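Putative acetyltransferase (Streptococcus mutans, PDB 3LD2) binds coenzyme A and, as a member of the GNAT family, probably transfers an acyl group from the coenzyme to an acceptor substrate. Local coordinates at residues E58-P62 with L150-Q154; V93-S99 with V111-V117; D141-V145 with S188-E192. All blocks are in the same frame, centred on the assembly; numbering follows the deposited sequence.

Interaction 1: E58-P62 with L150-Q154; sequences EQNTP and LSSNQ. With COA (coenzyme A), chain E.
Leu150, Gln59 and Ser152 carry this contact between two loops of the GNAT fold, where a type I turn from Leu150 to Asn153 leads out of strand 144-150 into helix 154-162 and meets the chain that follows helix 45-55. Leu150 reaches across with both branches. Its CD1 methyl lies against the backbone, 3.5 Å from Thr61 N, while its CD2 packs on the ring of Pro62, at 3.9 Å from CG; Phe175 and Leu177 of strand 166-177 cover the same leucine. Beside this apolar patch, Ser152 OG donates to Gln59 O over 2.8 Å, approaching from above the carbonyl plane, and a water donates hydrogen bonds to both Ser152 OG and Glu58 O. A chi1 of 49° sets OG between the backbone N and the carbonyl carbon of Ser152, which points it at the opposing loop. The Gln59 side chain, bent at chi2 (83°), folds back along Ser152, with Gln59 OE1 3.9 Å from Ser152 CB, and spends that oxygen on Lys178. On the coenzyme side, Asn60 and Asn153 line the pocket. Asn60 ND2, hydrogen-bonded to Thr55 O, lies 3.3 Å from C6P of the pantetheine arm, and Asn153 OD1 accepts a weak hydrogen bond from coenzyme A N4P at 2.8 Å.

Interaction 2: V93-S99 with V111-V117; sequences VGVLDYS and VTFGIAV. With COA (coenzyme A), chain E.
Leu96 and Phe113 meet diagonally across two antiparallel strands, the CD1 methyl of Leu96 lying 3.8 Å from CD1 of the ring. They share one face of the sheet with Ile115 and Tyr98. Leu96 and Ile115 form a non-hydrogen-bonded pair and touch at a slant, Leu96 CB to Ile115 CG1 at 4.2 Å. In the next such pair, Tyr98 and Phe113, 3.7 Å separates the CB atoms. Each ring leans away from the opposite strand, chi1 values of 64° and 70° placing both CG atoms between backbone N and carbonyl carbon. Helix 126-138 covers this face: its Phe134 meets Tyr98 edge-to-face and Phe113 with planes at about 45°. The other face carries Val95 beside Ala116, then Asp97 opposite Gly114, which has no side chain, and Ser99 OG 4.0 Å from Thr112 CG2. Backbone hydrogen bonds join the strands, straightest at Thr112 N to Ser99 O (2.8 Å) and weak at Asp97 N to Gly114 O. Toward its C-terminal end strand 111-117 serves coenzyme A: Ile115 CG2 lies 3.8 Å from C2P and Val117 N donates to O9P over 2.9 Å. This is the pantetheine-binding part of the coenzyme A site characteristic of GNAT enzymes.

Interaction 3: D141-V145 with S188-E192; sequences DYQKV and SYDLE
A chi1 of -171° sets Val145 CG2 anti to its carbonyl carbon, and Leu191 CG takes the same side of its own backbone (chi1 -86°), which brings Val145 CG2 and Leu191 CD2 to 3.3 Å, a tight approach for two methyls, with Leu191 chi2 near-eclipsed and strained. Leu191 CB lies against two carbonyl oxygens, Gln143 O (2.9 Å) and Tyr142 O (3.3 Å). Val145 also lies alongside Tyr189, the two side chains pointing the same way with 3.6 Å between their CB atoms; beyond CB the tyrosine ring turns off to meet Phe165 edge-to-face. These residues sit where strand 144-150 begins and strand 180-190 ends, an antiparallel pairing in the C-terminal half of the GNAT sheet. Val145 and Tyr189 exchange two backbone hydrogen bonds, Val145 N to Tyr189 O being nearly straight (170°, 2.9 Å). Where the strands run out, Gln143 O receives two donors: Glu192 N at 3.1 Å, in the carbonyl plane on a lone pair, and Leu191 N more weakly. On the face away from Val145, Lys144 stretches out fully until its CE lies 3.8 Å from Ser188 CB. Its NZ forms a salt bridge with Glu168 OE2; Ser188 OG is hydrogen-bonded to Glu168 OE1.

From the N terminus, the chain passes through helix 45-55 and reaches 58-62, whose partner begins at the end of the fourth strand beyond it, with two helices on the way. Within that long loop lies interaction 2, a complete hairpin in which 93-99 pairs with 111-117. Interaction 3 opens at 141-145, before 150-154 closes interaction 1, and pairs the start of strand 144-150 with the end of strand 180-190, closing a loop that holds helix 154-162 and strand 166-177. Interactions 1 and 3 therefore cross. Strand 144-150 joins interactions 2 and 3 in one sheet, where Val111 N probably hydrogen-bonds to Lys144 O. Interactions 1 and 2 do not touch, but coenzyme A contacts both.

Interaction 1: E58-P62 with L150-Q154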
loop_
_atom_site.group_PDB
_atom_site.type_symbol
_atom_site.label_atom_id
_atom_site.label_comp_id
_atom_site.label_asym_id
_atom_site.label_seq_id
_atom_site.Cartn_x
_atom_site.Cartn_y
_atom_site.Cartn_z
ATOM N N GLU A 58 -8.421 3.232 12.256
ATOM C CA GLU A 58 -8.194 4.656 12.427
ATOM C C GLU A 58 -6.763 4.928 12.814
ATOM O O GLU A 58 -6.336 6.077 12.847
ATOM C CB GLU A 58 -9.131 5.225 13.486
ATOM C CG GLU A 58 -10.586 5.202 13.046
ATOM C CD GLU A 58 -11.492 6.030 13.924
ATOM O OE1 GLU A 58 -11.581 5.710 15.136
ATOM O OE2 GLU A 58 -12.121 6.991 13.394
ATOM N N GLN A 59 -6.012 3.871 13.102
ATOM C CA GLN A 59 -4.586 4.031 13.374
ATOM C C GLN A 59 -3.736 4.147 12.079
ATOM O O GLN A 59 -2.646 4.701 12.103
ATOM C CB GLN A 59 -4.085 2.880 14.262
ATOM C CG GLN A 59 -2.686 3.064 14.858
ATOM C CD GLN A 59 -2.688 3.910 16.135
ATOM O OE1 GLN A 59 -3.457 4.875 16.266
ATOM N NE2 GLN A 59 -1.816 3.552 17.084
ATOM N N ASN A 60 -4.224 3.643 10.947
ATOM C CA ASN A 60 -3.387 3.632 9.742
ATOM C C ASN A 60 -3.998 4.294 8.510
ATOM O O ASN A 60 -3.329 4.418 7.486
ATOM C CB ASN A 60 -2.920 2.210 9.397
ATOM C CG ASN A 60 -4.082 1.248 9.180
ATOM O OD1 ASN A 60 -5.114 1.619 8.624
ATOM N ND2 ASN A 60 -3.921 0.007 9.639
ATOM N N THR A 61 -5.257 4.714 8.605
ATOM C CA THR A 61 -5.898 5.438 7.517
ATOM C C THR A 61 -6.872 6.487 8.090
ATOM O O THR A 61 -7.449 6.269 9.144
ATOM C CB THR A 61 -6.648 4.454 6.577
ATOM O OG1 THR A 61 -7.401 5.188 5.625
ATOM C CG2 THR A 61 -7.622 3.568 7.360
ATOM N N PRO A 62 -7.047 7.640 7.404
ATOM C CA PRO A 62 -7.986 8.686 7.856
ATOM C C PRO A 62 -9.355 8.592 7.189
ATOM O O PRO A 62 -10.274 9.322 7.576
ATOM C CB PRO A 62 -7.315 9.985 7.403
ATOM C CG PRO A 62 -6.121 9.577 6.550
ATOM C CD PRO A 62 -6.218 8.110 6.282
ATOM N N LEU A 150 0.246 8.076 7.768
ATOM C CA LEU A 150 -0.172 8.661 9.043
ATOM C C LEU A 150 0.950 8.514 10.055
ATOM O O LEU A 150 1.561 7.452 10.121
ATOM C CB LEU A 150 -1.381 7.935 9.593
ATOM C CG LEU A 150 -2.698 8.207 8.896
ATOM C CD1 LEU A 150 -3.838 7.717 9.789
ATOM C CD2 LEU A 150 -2.825 9.705 8.588
ATOM N N SER A 151 1.228 9.577 10.823
ATOM C CA SER A 151 2.288 9.535 11.837
ATOM C C SER A 151 1.988 8.539 12.977
ATOM O O SER A 151 2.866 8.176 13.739
ATOM C CB SER A 151 2.630 10.943 12.364
ATOM O OG SER A 151 1.547 11.565 13.026
ATOM N N SER A 152 0.744 8.083 13.050
ATOM C CA SER A 152 0.324 7.117 14.026
ATOM C C SER A 152 0.705 5.705 13.604
ATOM O O SER A 152 0.639 4.759 14.401
ATOM C CB SER A 152 -1.191 7.206 14.191
ATOM O OG SER A 152 -1.845 7.200 12.935
ATOM N N ASN A 153 1.072 5.551 12.334
ATOM C CA ASN A 153 1.377 4.233 11.783
ATOM C C ASN A 153 2.819 3.859 12.022
ATOM O O ASN A 153 3.652 3.889 11.127
ATOM C CB ASN A 153 1.039 4.156 10.312
ATOM C CG ASN A 153 0.870 2.731 9.848
ATOM O OD1 ASN A 153 0.073 2.446 8.956
ATOM N ND2 ASN A 153 1.597 1.822 10.469
ATOM N N GLN A 154 3.084 3.501 13.267
ATOM C CA GLN A 154 4.425 3.289 13.774
ATOM C C GLN A 154 5.180 2.225 13.020
ATOM O O GLN A 154 6.378 2.377 12.782
ATOM C CB GLN A 154 4.341 2.879 15.245
ATOM C CG GLN A 154 5.666 2.631 15.894
ATOM C CD GLN A 154 5.529 2.607 17.383
ATOM O OE1 GLN A 154 4.515 3.083 17.925
ATOM N NE2 GLN A 154 6.532 2.047 18.072
HETATM N N1A COA E . 8.034 -2.845 14.901
HETATM C C2A COA E . 9.408 -2.424 14.537
HETATM N N3A COA E . 9.861 -2.561 13.110
HETATM C C4A COA E . 8.945 -3.086 12.110
HETATM C C5A COA E . 7.576 -3.483 12.475
HETATM C C6A COA E . 7.112 -3.370 13.892
HETATM N N6A COA E . 5.751 -3.783 14.197
HETATM N N7A COA E . 6.855 -3.974 11.290
HETATM C C8A COA E . 7.783 -3.860 10.191
HETATM N N9A COA E . 9.035 -3.229 10.683
HETATM C C1B COA E . 10.123 -3.366 9.864
HETATM C C2B COA E . 11.495 -3.891 10.240
HETATM O O2B COA E . 12.222 -3.528 11.374
HETATM C C3B COA E . 11.993 -4.691 9.118
HETATM O O3B COA E . 13.152 -5.463 9.171
HETATM P P3B COA E . 13.125 -6.813 10.170
HETATM O O7A COA E . 14.360 -7.761 9.623
HETATM O O8A COA E . 13.408 -6.416 11.758
HETATM O O9A COA E . 11.846 -7.498 10.133
HETATM C C4B COA E . 10.900 -4.695 8.067
HETATM O O4B COA E . 9.750 -3.922 8.567
HETATM C C5B COA E . 10.685 -5.539 6.859
HETATM O O5B COA E . 9.742 -6.337 7.552
HETATM P P1A COA E . 8.465 -7.143 6.901
HETATM O O1A COA E . 8.312 -8.590 7.686
HETATM O O2A COA E . 8.723 -7.321 5.479
HETATM O O3A COA E . 7.097 -6.268 7.111
HETATM P P2A COA E . 5.592 -6.910 7.191
HETATM O O4A COA E . 5.291 -7.402 8.736
HETATM O O5A COA E . 5.424 -8.029 6.272
HETATM O O6A COA E . 4.515 -5.715 6.857
HETATM C CBP COA E . 3.513 -3.637 7.015
HETATM C CCP COA E . 4.853 -4.381 7.131
HETATM C CDP COA E . 2.990 -3.845 5.568
HETATM C CEP COA E . 3.677 -2.134 7.368
HETATM C CAP COA E . 2.502 -4.310 7.984
HETATM O OAP COA E . 2.710 -3.967 9.327
HETATM C C9P COA E . 1.093 -3.845 7.643
HETATM O O9P COA E . 0.338 -4.645 7.196
HETATM N N8P COA E . 0.496 -2.795 8.452
HETATM C C7P COA E . -0.952 -2.835 8.475
HETATM C C6P COA E . -1.560 -1.543 7.919
HETATM C C5P COA E . -0.640 -0.898 6.879
HETATM O O5P COA E . -0.585 -1.359 5.791
HETATM N N4P COA E . 0.083 0.325 7.171
HETATM C C3P COA E . 0.445 1.274 6.099
HETATM C C2P COA E . 0.597 0.658 4.704
HETATM S S1P COA E . -0.631 1.443 3.602
HETATM O O HOH W 1 -4.361 8.120 13.613
#

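Interaction 2: V93-S99 with V111-V117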
loop_
_atom_site.group_PDB
_atom_site.type_symbol
_atom_site.label_atom_id
_atom_site.label_comp_id
_atom_site.label_asym_id
_atom_site.label_seq_id
_atom_site.Cartn_x
_atom_site.Cartn_y
_atom_site.Cartn_z
ATOM N N VAL A 93 -2.170 -13.812 2.121
ATOM C CA VAL A 93 -1.669 -13.297 3.400
ATOM C C VAL A 93 -1.073 -11.895 3.288
ATOM O O VAL A 93 -0.636 -11.318 4.286
ATOM C CB VAL A 93 -0.586 -14.217 4.031
ATOM C CG1 VAL A 93 -1.216 -15.490 4.565
ATOM C CG2 VAL A 93 0.554 -14.494 3.036
ATOM N N GLY A 94 -1.049 -11.364 2.071
ATOM C CA GLY A 94 -0.567 -10.021 1.817
ATOM C C GLY A 94 -1.058 -9.477 0.483
ATOM O O GLY A 94 -1.327 -10.240 -0.455
ATOM N N VAL A 95 -1.190 -8.156 0.391
ATOM C CA VAL A 95 -1.598 -7.537 -0.864
ATOM C C VAL A 95 -0.990 -6.143 -1.067
ATOM O O VAL A 95 -0.892 -5.346 -0.129
ATOM C CB VAL A 95 -3.134 -7.484 -1.003
ATOM C CG1 VAL A 95 -3.757 -6.714 0.162
ATOM C CG2 VAL A 95 -3.520 -6.880 -2.354
ATOM N N LEU A 96 -0.563 -5.868 -2.298
ATOM C CA LEU A 96 -0.025 -4.574 -2.655
ATOM C C LEU A 96 -0.653 -4.132 -3.974
ATOM O O LEU A 96 -0.538 -4.830 -4.991
ATOM C CB LEU A 96 1.503 -4.619 -2.769
ATOM C CG LEU A 96 2.174 -3.258 -3.093
ATOM C CD1 LEU A 96 3.630 -3.161 -2.644
ATOM C CD2 LEU A 96 2.070 -2.882 -4.585
ATOM N N ASP A 97 -1.337 -2.988 -3.954
ATOM C CA ASP A 97 -1.865 -2.395 -5.180
ATOM C C ASP A 97 -1.112 -1.111 -5.497
ATOM O O ASP A 97 -0.698 -0.387 -4.592
ATOM C CB ASP A 97 -3.345 -2.088 -5.048
ATOM C CG ASP A 97 -3.612 -0.929 -4.120
ATOM O OD1 ASP A 97 -3.303 -1.062 -2.924
ATOM O OD2 ASP A 97 -4.134 0.113 -4.572
ATOM N N TYR A 98 -0.912 -0.841 -6.781
ATOM C CA TYR A 98 -0.213 0.373 -7.197
ATOM C C TYR A 98 -0.818 0.990 -8.428
ATOM O O TYR A 98 -1.516 0.339 -9.193
ATOM C CB TYR A 98 1.287 0.133 -7.396
ATOM C CG TYR A 98 1.664 -0.821 -8.498
ATOM C CD1 TYR A 98 1.912 -0.354 -9.783
ATOM C CD2 TYR A 98 1.803 -2.186 -8.254
ATOM C CE1 TYR A 98 2.279 -1.214 -10.808
ATOM C CE2 TYR A 98 2.166 -3.068 -9.268
ATOM C CZ TYR A 98 2.395 -2.576 -10.556
ATOM O OH TYR A 98 2.762 -3.421 -11.595
ATOM N N SER A 99 -0.544 2.262 -8.612
ATOM C CA SER A 99 -1.125 2.997 -9.719
ATOM C C SER A 99 -0.420 4.347 -9.865
ATOM O O SER A 99 0.241 4.812 -8.923
ATOM C CB SER A 99 -2.593 3.234 -9.427
ATOM O OG SER A 99 -2.693 4.260 -8.456
ATOM N N VAL A 111 4.630 7.001 -9.402
ATOM C CA VAL A 111 3.746 5.898 -9.002
ATOM C C VAL A 111 3.427 5.933 -7.487
ATOM O O VAL A 111 4.244 6.399 -6.679
ATOM C CB VAL A 111 4.286 4.518 -9.487
ATOM C CG1 VAL A 111 5.563 4.127 -8.763
ATOM C CG2 VAL A 111 3.230 3.444 -9.344
ATOM N N THR A 112 2.224 5.505 -7.108
ATOM C CA THR A 112 1.885 5.298 -5.681
ATOM C C THR A 112 1.382 3.843 -5.387
ATOM O O THR A 112 1.120 3.076 -6.320
ATOM C CB THR A 112 0.887 6.392 -5.162
ATOM O OG1 THR A 112 0.773 6.344 -3.721
ATOM C CG2 THR A 112 -0.473 6.228 -5.786
ATOM N N PHE A 113 1.268 3.460 -4.109
ATOM C CA PHE A 113 0.841 2.097 -3.742
ATOM C C PHE A 113 0.338 1.974 -2.318
ATOM O O PHE A 113 0.713 2.749 -1.454
ATOM C CB PHE A 113 1.976 1.082 -3.938
ATOM C CG PHE A 113 3.094 1.229 -2.949
ATOM C CD1 PHE A 113 3.121 0.463 -1.793
ATOM C CD2 PHE A 113 4.112 2.143 -3.165
ATOM C CE1 PHE A 113 4.153 0.597 -0.866
ATOM C CE2 PHE A 113 5.145 2.294 -2.253
ATOM C CZ PHE A 113 5.168 1.518 -1.098
ATOM N N GLY A 114 -0.523 0.990 -2.081
ATOM C CA GLY A 114 -0.908 0.600 -0.733
ATOM C C GLY A 114 -0.399 -0.814 -0.483
ATOM O O GLY A 114 -0.025 -1.515 -1.426
ATOM N N ILE A 115 -0.365 -1.225 0.778
ATOM C CA ILE A 115 0.049 -2.573 1.133
ATOM C C ILE A 115 -0.563 -3.005 2.471
ATOM O O ILE A 115 -0.728 -2.215 3.382
ATOM C CB ILE A 115 1.580 -2.709 1.180
ATOM C CG1 ILE A 115 1.984 -4.186 1.333
ATOM C CG2 ILE A 115 2.134 -1.868 2.299
ATOM C CD1 ILE A 115 3.468 -4.411 1.337
ATOM N N ALA A 116 -0.945 -4.268 2.557
ATOM C CA ALA A 116 -1.536 -4.785 3.774
ATOM C C ALA A 116 -1.074 -6.220 3.961
ATOM O O ALA A 116 -1.219 -7.058 3.070
ATOM C CB ALA A 116 -3.071 -4.679 3.731
ATOM N N VAL A 117 -0.443 -6.483 5.096
ATOM C CA VAL A 117 -0.025 -7.833 5.426
ATOM C C VAL A 117 -0.869 -8.336 6.588
ATOM O O VAL A 117 -1.209 -7.565 7.489
ATOM C CB VAL A 117 1.431 -7.887 5.799
ATOM C CG1 VAL A 117 1.752 -9.228 6.440
ATOM C CG2 VAL A 117 2.281 -7.652 4.573
HETATM N N1A COA E . 8.034 -2.845 14.901
HETATM C C2A COA E . 9.408 -2.424 14.537
HETATM N N3A COA E . 9.861 -2.561 13.110
HETATM C C4A COA E . 8.945 -3.086 12.110
HETATM C C5A COA E . 7.576 -3.483 12.475
HETATM C C6A COA E . 7.112 -3.370 13.892
HETATM N N6A COA E . 5.751 -3.783 14.197
HETATM N N7A COA E . 6.855 -3.974 11.290
HETATM C C8A COA E . 7.783 -3.860 10.191
HETATM N N9A COA E . 9.035 -3.229 10.683
HETATM C C1B COA E . 10.123 -3.366 9.864
HETATM C C2B COA E . 11.495 -3.891 10.240
HETATM O O2B COA E . 12.222 -3.528 11.374
HETATM C C3B COA E . 11.993 -4.691 9.118
HETATM O O3B COA E . 13.152 -5.463 9.171
HETATM P P3B COA E . 13.125 -6.813 10.170
HETATM O O7A COA E . 14.360 -7.761 9.623
HETATM O O8A COA E . 13.408 -6.416 11.758
HETATM O O9A COA E . 11.846 -7.498 10.133
HETATM C C4B COA E . 10.900 -4.695 8.067
HETATM O O4B COA E . 9.750 -3.922 8.567
HETATM C C5B COA E . 10.685 -5.539 6.859
HETATM O O5B COA E . 9.742 -6.337 7.552
HETATM P P1A COA E . 8.465 -7.143 6.901
HETATM O O1A COA E . 8.312 -8.590 7.686
HETATM O O2A COA E . 8.723 -7.321 5.479
HETATM O O3A COA E . 7.097 -6.268 7.111
HETATM P P2A COA E . 5.592 -6.910 7.191
HETATM O O4A COA E . 5.291 -7.402 8.736
HETATM O O5A COA E . 5.424 -8.029 6.272
HETATM O O6A COA E . 4.515 -5.715 6.857
HETATM C CBP COA E . 3.513 -3.637 7.015
HETATM C CCP COA E . 4.853 -4.381 7.131
HETATM C CDP COA E . 2.990 -3.845 5.568
HETATM C CEP COA E . 3.677 -2.134 7.368
HETATM C CAP COA E . 2.502 -4.310 7.984
HETATM O OAP COA E . 2.710 -3.967 9.327
HETATM C C9P COA E . 1.093 -3.845 7.643
HETATM O O9P COA E . 0.338 -4.645 7.196
HETATM N N8P COA E . 0.496 -2.795 8.452
HETATM C C7P COA E . -0.952 -2.835 8.475
HETATM C C6P COA E . -1.560 -1.543 7.919
HETATM C C5P COA E . -0.640 -0.898 6.879
HETATM O O5P COA E . -0.585 -1.359 5.791
HETATM N N4P COA E . 0.083 0.325 7.171
HETATM C C3P COA E . 0.445 1.274 6.099
HETATM C C2P COA E . 0.597 0.658 4.704
HETATM S S1P COA E . -0.631 1.443 3.602
#

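Interaction 3: D141-V145 with S188-E192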
loop_
_atom_site.group_PDB
_atom_site.type_symbol
_atom_site.label_atom_id
_atom_site.label_comp_id
_atom_site.label_asym_id
_atom_site.label_seq_id
_atom_site.Cartn_x
_atom_site.Cartn_y
_atom_site.Cartn_z
ATOM N N ASP A 141 9.171 2.187 -15.812
ATOM C CA ASP A 141 8.113 3.102 -16.253
ATOM C C ASP A 141 7.937 4.409 -15.476
ATOM O O ASP A 141 7.230 5.300 -15.959
ATOM C CB ASP A 141 6.749 2.398 -16.236
ATOM C CG ASP A 141 6.701 1.179 -17.132
ATOM O OD1 ASP A 141 6.969 1.341 -18.347
ATOM O OD2 ASP A 141 6.398 0.068 -16.616
ATOM N N TYR A 142 8.502 4.519 -14.266
ATOM C CA TYR A 142 8.328 5.731 -13.447
ATOM C C TYR A 142 9.648 6.258 -12.911
ATOM O O TYR A 142 10.660 5.554 -12.904
ATOM C CB TYR A 142 7.392 5.495 -12.252
ATOM C CG TYR A 142 5.961 5.124 -12.554
ATOM C CD1 TYR A 142 4.979 6.094 -12.690
ATOM C CD2 TYR A 142 5.587 3.803 -12.657
ATOM C CE1 TYR A 142 3.657 5.753 -12.947
ATOM C CE2 TYR A 142 4.272 3.452 -12.922
ATOM C CZ TYR A 142 3.309 4.421 -13.058
ATOM O OH TYR A 142 2.000 4.042 -13.314
ATOM N N GLN A 143 9.631 7.498 -12.436
ATOM C CA GLN A 143 10.844 8.134 -11.929
ATOM C C GLN A 143 10.861 8.087 -10.408
ATOM O O GLN A 143 11.916 7.970 -9.781
ATOM C CB GLN A 143 10.895 9.600 -12.372
ATOM C CG GLN A 143 11.128 9.813 -13.861
ATOM C CD GLN A 143 12.474 9.291 -14.300
ATOM O OE1 GLN A 143 12.548 8.301 -15.028
ATOM N NE2 GLN A 143 13.554 9.938 -13.840
ATOM N N LYS A 144 9.667 8.171 -9.829
ATOM C CA LYS A 144 9.524 8.464 -8.424
ATOM C C LYS A 144 8.309 7.776 -7.829
ATOM O O LYS A 144 7.215 7.797 -8.411
ATOM C CB LYS A 144 9.382 9.976 -8.241
ATOM C CG LYS A 144 9.319 10.430 -6.812
ATOM C CD LYS A 144 8.651 11.775 -6.714
ATOM C CE LYS A 144 8.918 12.424 -5.364
ATOM N NZ LYS A 144 8.661 13.882 -5.402
ATOM N N VAL A 145 8.527 7.165 -6.668
ATOM C CA VAL A 145 7.448 6.648 -5.846
ATOM C C VAL A 145 7.142 7.655 -4.752
ATOM O O VAL A 145 8.037 8.212 -4.135
ATOM C CB VAL A 145 7.830 5.348 -5.118
ATOM C CG1 VAL A 145 6.601 4.749 -4.467
ATOM C CG2 VAL A 145 8.478 4.384 -6.056
ATOM N N SER A 188 9.089 9.072 -0.110
ATOM C CA SER A 188 9.305 8.922 -1.531
ATOM C C SER A 188 10.429 7.956 -1.795
ATOM O O SER A 188 11.129 7.537 -0.876
ATOM C CB SER A 188 9.513 10.286 -2.222
ATOM O OG SER A 188 10.678 10.923 -1.755
ATOM N N TYR A 189 10.576 7.572 -3.056
ATOM C CA TYR A 189 11.619 6.640 -3.439
ATOM C C TYR A 189 12.114 7.018 -4.812
ATOM O O TYR A 189 11.315 7.200 -5.733
ATOM C CB TYR A 189 11.070 5.206 -3.451
ATOM C CG TYR A 189 12.135 4.128 -3.459
ATOM C CD1 TYR A 189 12.372 3.344 -2.333
ATOM C CD2 TYR A 189 12.891 3.889 -4.592
ATOM C CE1 TYR A 189 13.341 2.364 -2.333
ATOM C CE2 TYR A 189 13.861 2.909 -4.605
ATOM C CZ TYR A 189 14.078 2.147 -3.482
ATOM O OH TYR A 189 15.050 1.173 -3.517
ATOM N N ASP A 190 13.429 7.123 -4.956
ATOM C CA ASP A 190 14.039 7.549 -6.210
ATOM C C ASP A 190 14.185 6.363 -7.163
ATOM O O ASP A 190 15.035 5.501 -6.964
ATOM C CB ASP A 190 15.401 8.206 -5.931
ATOM C CG ASP A 190 15.843 9.173 -7.044
ATOM O OD1 ASP A 190 16.231 10.332 -6.737
ATOM O OD2 ASP A 190 15.805 8.773 -8.230
ATOM N N LEU A 191 13.328 6.296 -8.173
ATOM C CA LEU A 191 13.503 5.301 -9.218
ATOM C C LEU A 191 14.632 5.751 -10.142
ATOM O O LEU A 191 15.280 4.930 -10.778
ATOM C CB LEU A 191 12.220 5.072 -10.013
ATOM C CG LEU A 191 11.213 4.067 -9.468
ATOM C CD1 LEU A 191 11.849 3.105 -8.447
ATOM C CD2 LEU A 191 10.055 4.802 -8.874
ATOM N N GLU A 192 14.835 7.061 -10.222
ATOM C CA GLU A 192 16.065 7.653 -10.766
ATOM C C GLU A 192 15.842 8.433 -12.054
ATOM O O GLU A 192 15.487 9.620 -12.004
ATOM C CB GLU A 192 17.213 6.628 -10.866
ATOM C CG GLU A 192 18.036 6.536 -9.569
ATOM C CD GLU A 192 18.210 5.106 -9.018
ATOM O OE1 GLU A 192 17.594 4.151 -9.552
ATOM O OE2 GLU A 192 18.963 4.937 -8.029
#